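PDB 1YGP: yeast glycogen phosphorylase from Saccharomyces cerevisiae, which belongs to the carbohydrate phosphorylase family of the GT-B clan and carries pyridoxal-5'-phosphate. Local coordinates for residues A[392-395]-A[396-400]; A[502-505]-A[506-510]. One frame throughout, in Å; residues are numbered along the deposited sequence.

Overall arrangement
Both contacts are local and illustrate the same step in an alpha/beta fold, the passage from the end of a helix into a strand of one mixed sheet. Coming from the N terminus, the chain first reaches contact 1, the last turns of helix 389-399, which run straight into strand 400-404. About a hundred residues later, contact 2 takes helix 498-504 through a short turn into strand 509-511, at the margin of that sheet within this chain. Neither closes a long loop; they follow in series, without nesting or crossing. Strand 478-483 lies between the two strands and hydrogen-bonds to both. The centres of contact 1 and contact 2 are about 17 Å apart, their nearest atoms about 6 Å.

Contact 1: A[392-395]-A[396-400]; sequences AWDI and VTKTF
Asp-394 and Lys-398, one turn apart on helix 389-399, supply the charged part of this contact. Their side chains run alongside each other, and bends at chi3 and chi4 bring Lys-398 NZ to 3.1 Å from Asp-394 OD2, a salt bridge formed on the anti side of the carboxylate.

Two threonine hydroxyls turn back on the helix backbone. Thr-397 OG1 donates to Trp-393 O at 2.9 Å, while Thr-397 N reaches the same oxygen at 3.1 Å from the other face of the carbonyl plane. Two residues on, with OG1 placed beside its own backbone N (chi1 -58°), Thr-399 bonds from OG1 to Ile-395 O at 2.8 Å, coming from above the carbonyl plane. The bond from Thr-399 N to Ile-395 O is weak, and this amide turns to Val-396 O, 2.8 Å away.

Contact with the indole of Trp-393 is of two kinds. The apolar one sets CZ3 3.6 Å from Val-396 CG1; in the other, the already bonded Thr-397 OG1 stands over one ring face, toward the rim.

Chemically, the Thr-399 hydroxyl gives Ile-395 O a second donor where the i to i+4 amide bond is weak, just before the helix ends at Phe-400.

Contact 2: A[502-505]-A[506-510]; sequences KFYG and PSKFV
The turn joining helix 498-504 to strand 509-511 is spanned by Tyr-504 and Lys-508, which meet over the tyrosine ring. The lysine extends through its first three side-chain torsions, with CG anti to the backbone N (chi1 -163°), and bends only at chi4. This lays the end of its aliphatic chain against the ring: Lys-508 CD is 3.6 Å from Tyr-504 CG, and Lys-508 CE makes a CH-pi contact 4.0 Å from the Tyr-504 ring centroid. Lys-508 NZ adds a cation-pi interaction, 3.9 Å from that centroid and 18° off the ring normal. Phe-503 CD2 lies over the opposite face, so its helix neighbour and the lysine sandwich the tyrosine. Lys-508 NZ also hydrogen-bonds to Ser-478 O, a second hold on the ammonium group.

Between these two residues the backbone changes from helix to strand. Gly-505 is the first residue to leave the helix, with positive phi (94°), a conformation in which a beta carbon would crowd the carbonyl O of Tyr-504. A short 3-10 segment, 506-508, follows: Lys-508 N donates to Gly-505 O at 3.1 Å, and Phe-509 N to Pro-506 O at 3.0 Å. Gly-505 O also lies at the edge of the Phe-509 ring, 4.0 Å from CD1. Backbone bonds from Lys-508 and Val-510 to Val-481, and from Val-510 to Gly-483, join the chain to strand 478-483, in the parallel part of the sheet.

Contact 1: A[392-395]-A[396-400]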
# COMPACT_ATOMS: atom_id res chain seq x y z
N ALA A 392 -25.78 22.18 -25.41
CA ALA A 392 -24.70 21.62 -24.61
C ALA A 392 -23.51 22.57 -24.55
O ALA A 392 -23.04 22.96 -23.48
CB ALA A 392 -24.26 20.30 -25.22
N TRP A 393 -23.09 23.03 -25.73
CA TRP A 393 -21.98 23.95 -25.82
C TRP A 393 -22.20 25.25 -25.04
O TRP A 393 -21.27 25.82 -24.47
CB TRP A 393 -21.68 24.27 -27.29
CG TRP A 393 -20.38 25.05 -27.35
CD1 TRP A 393 -20.36 26.34 -27.80
CD2 TRP A 393 -19.15 24.60 -26.92
NE1 TRP A 393 -19.12 26.73 -27.64
CE2 TRP A 393 -18.37 25.74 -27.13
CE3 TRP A 393 -18.58 23.44 -26.39
CZ2 TRP A 393 -17.01 25.74 -26.82
CZ3 TRP A 393 -17.22 23.44 -26.08
CH2 TRP A 393 -16.45 24.58 -26.29
N ASP A 394 -23.43 25.73 -24.97
CA ASP A 394 -23.71 26.90 -24.18
C ASP A 394 -23.48 26.62 -22.70
O ASP A 394 -22.97 27.49 -21.99
CB ASP A 394 -25.14 27.31 -24.39
CG ASP A 394 -25.20 28.59 -25.19
OD1 ASP A 394 -24.99 28.55 -26.41
OD2 ASP A 394 -25.44 29.63 -24.56
N ILE A 395 -23.80 25.40 -22.24
CA ILE A 395 -23.59 25.03 -20.85
C ILE A 395 -22.07 24.96 -20.57
O ILE A 395 -21.58 25.62 -19.64
CB ILE A 395 -24.32 23.68 -20.59
CG1 ILE A 395 -25.83 23.88 -20.76
CG2 ILE A 395 -24.03 23.18 -19.19
CD1 ILE A 395 -26.76 22.65 -20.66
N VAL A 396 -21.30 24.27 -21.41
CA VAL A 396 -19.86 24.17 -21.27
C VAL A 396 -19.25 25.56 -21.07
O VAL A 396 -18.63 25.85 -20.05
CB VAL A 396 -19.30 23.46 -22.53
CG1 VAL A 396 -17.79 23.52 -22.57
CG2 VAL A 396 -19.66 21.99 -22.50
N THR A 397 -19.59 26.45 -21.98
CA THR A 397 -19.09 27.81 -22.03
C THR A 397 -19.31 28.57 -20.73
O THR A 397 -18.42 29.19 -20.15
CB THR A 397 -19.80 28.39 -23.23
OG1 THR A 397 -19.14 27.79 -24.34
CG2 THR A 397 -19.82 29.91 -23.27
N LYS A 398 -20.52 28.49 -20.22
CA LYS A 398 -20.82 29.15 -18.99
C LYS A 398 -20.27 28.43 -17.76
O LYS A 398 -20.21 29.06 -16.71
CB LYS A 398 -22.31 29.32 -18.91
CG LYS A 398 -22.73 30.49 -19.75
CD LYS A 398 -24.23 30.67 -19.54
CE LYS A 398 -25.11 30.08 -20.65
NZ LYS A 398 -25.13 30.97 -21.80
N THR A 399 -19.80 27.19 -17.85
CA THR A 399 -19.30 26.45 -16.70
C THR A 399 -17.81 26.70 -16.46
O THR A 399 -17.37 26.72 -15.32
CB THR A 399 -19.55 24.93 -16.90
OG1 THR A 399 -20.96 24.73 -17.09
CG2 THR A 399 -19.09 24.12 -15.70
N PHE A 400 -16.98 26.91 -17.46
CA PHE A 400 -15.54 27.02 -17.24
C PHE A 400 -14.92 28.40 -17.16
O PHE A 400 -15.46 29.41 -17.66
CB PHE A 400 -14.81 26.25 -18.33
CG PHE A 400 -15.16 24.78 -18.29
CD1 PHE A 400 -14.54 23.95 -17.35
CD2 PHE A 400 -16.14 24.26 -19.15
CE1 PHE A 400 -14.91 22.61 -17.28
CE2 PHE A 400 -16.49 22.91 -19.07
CZ PHE A 400 -15.88 22.09 -18.14

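Contact 2: A[502-505]-A[506-510]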
# COMPACT_ATOMS: atom_id res chain seq x y z
N LYS A 502 -9.68 40.74 -29.39
CA LYS A 502 -10.40 41.42 -30.46
C LYS A 502 -11.76 40.81 -30.65
O LYS A 502 -12.76 41.51 -30.65
CB LYS A 502 -9.67 41.32 -31.80
N PHE A 503 -11.82 39.49 -30.75
CA PHE A 503 -13.07 38.79 -30.97
C PHE A 503 -14.01 38.73 -29.76
O PHE A 503 -15.23 38.75 -29.95
CB PHE A 503 -12.72 37.39 -31.48
CG PHE A 503 -13.94 36.52 -31.70
CD1 PHE A 503 -14.80 36.78 -32.76
CD2 PHE A 503 -14.21 35.48 -30.81
CE1 PHE A 503 -15.94 35.99 -32.93
CE2 PHE A 503 -15.35 34.71 -30.98
CZ PHE A 503 -16.22 34.96 -32.04
N TYR A 504 -13.50 38.57 -28.54
CA TYR A 504 -14.35 38.43 -27.36
C TYR A 504 -14.60 39.71 -26.59
O TYR A 504 -15.63 39.87 -25.93
CB TYR A 504 -13.77 37.42 -26.38
CG TYR A 504 -13.94 35.99 -26.85
CD1 TYR A 504 -15.21 35.44 -26.88
CD2 TYR A 504 -12.85 35.25 -27.27
CE1 TYR A 504 -15.40 34.15 -27.33
CE2 TYR A 504 -13.03 33.95 -27.73
CZ TYR A 504 -14.31 33.41 -27.75
OH TYR A 504 -14.51 32.12 -28.23
N GLY A 505 -13.64 40.61 -26.65
CA GLY A 505 -13.70 41.84 -25.90
C GLY A 505 -12.97 41.72 -24.57
O GLY A 505 -13.09 40.73 -23.85
N PRO A 506 -12.25 42.77 -24.15
CA PRO A 506 -11.49 42.85 -22.91
C PRO A 506 -12.12 42.31 -21.65
O PRO A 506 -11.45 41.84 -20.75
CB PRO A 506 -11.17 44.31 -22.79
CG PRO A 506 -12.35 44.95 -23.48
CD PRO A 506 -12.35 44.09 -24.73
N SER A 507 -13.44 42.38 -21.59
CA SER A 507 -14.25 41.93 -20.47
C SER A 507 -13.97 40.50 -20.01
O SER A 507 -13.90 40.20 -18.81
CB SER A 507 -15.72 42.10 -20.90
OG SER A 507 -15.83 42.38 -22.32
N LYS A 508 -13.75 39.62 -20.98
CA LYS A 508 -13.53 38.20 -20.73
C LYS A 508 -12.17 37.92 -20.09
O LYS A 508 -11.92 36.80 -19.64
CB LYS A 508 -13.63 37.45 -22.06
CG LYS A 508 -13.81 35.94 -21.97
CD LYS A 508 -13.39 35.37 -23.30
CE LYS A 508 -13.50 33.85 -23.39
NZ LYS A 508 -14.85 33.37 -23.67
N PHE A 509 -11.28 38.89 -20.05
CA PHE A 509 -9.92 38.71 -19.63
C PHE A 509 -9.74 39.60 -18.43
O PHE A 509 -9.77 40.82 -18.49
CB PHE A 509 -8.98 39.10 -20.75
CG PHE A 509 -9.05 38.17 -21.96
CD1 PHE A 509 -10.07 38.31 -22.91
CD2 PHE A 509 -8.08 37.20 -22.13
CE1 PHE A 509 -10.10 37.47 -24.02
CE2 PHE A 509 -8.11 36.35 -23.25
CZ PHE A 509 -9.12 36.49 -24.19
N VAL A 510 -9.53 38.90 -17.34
CA VAL A 510 -9.46 39.44 -16.00
C VAL A 510 -8.08 39.26 -15.34
O VAL A 510 -7.14 38.62 -15.87
CB VAL A 510 -10.68 38.71 -15.37
CG1 VAL A 510 -10.53 38.29 -13.92
CG2 VAL A 510 -11.82 39.69 -15.53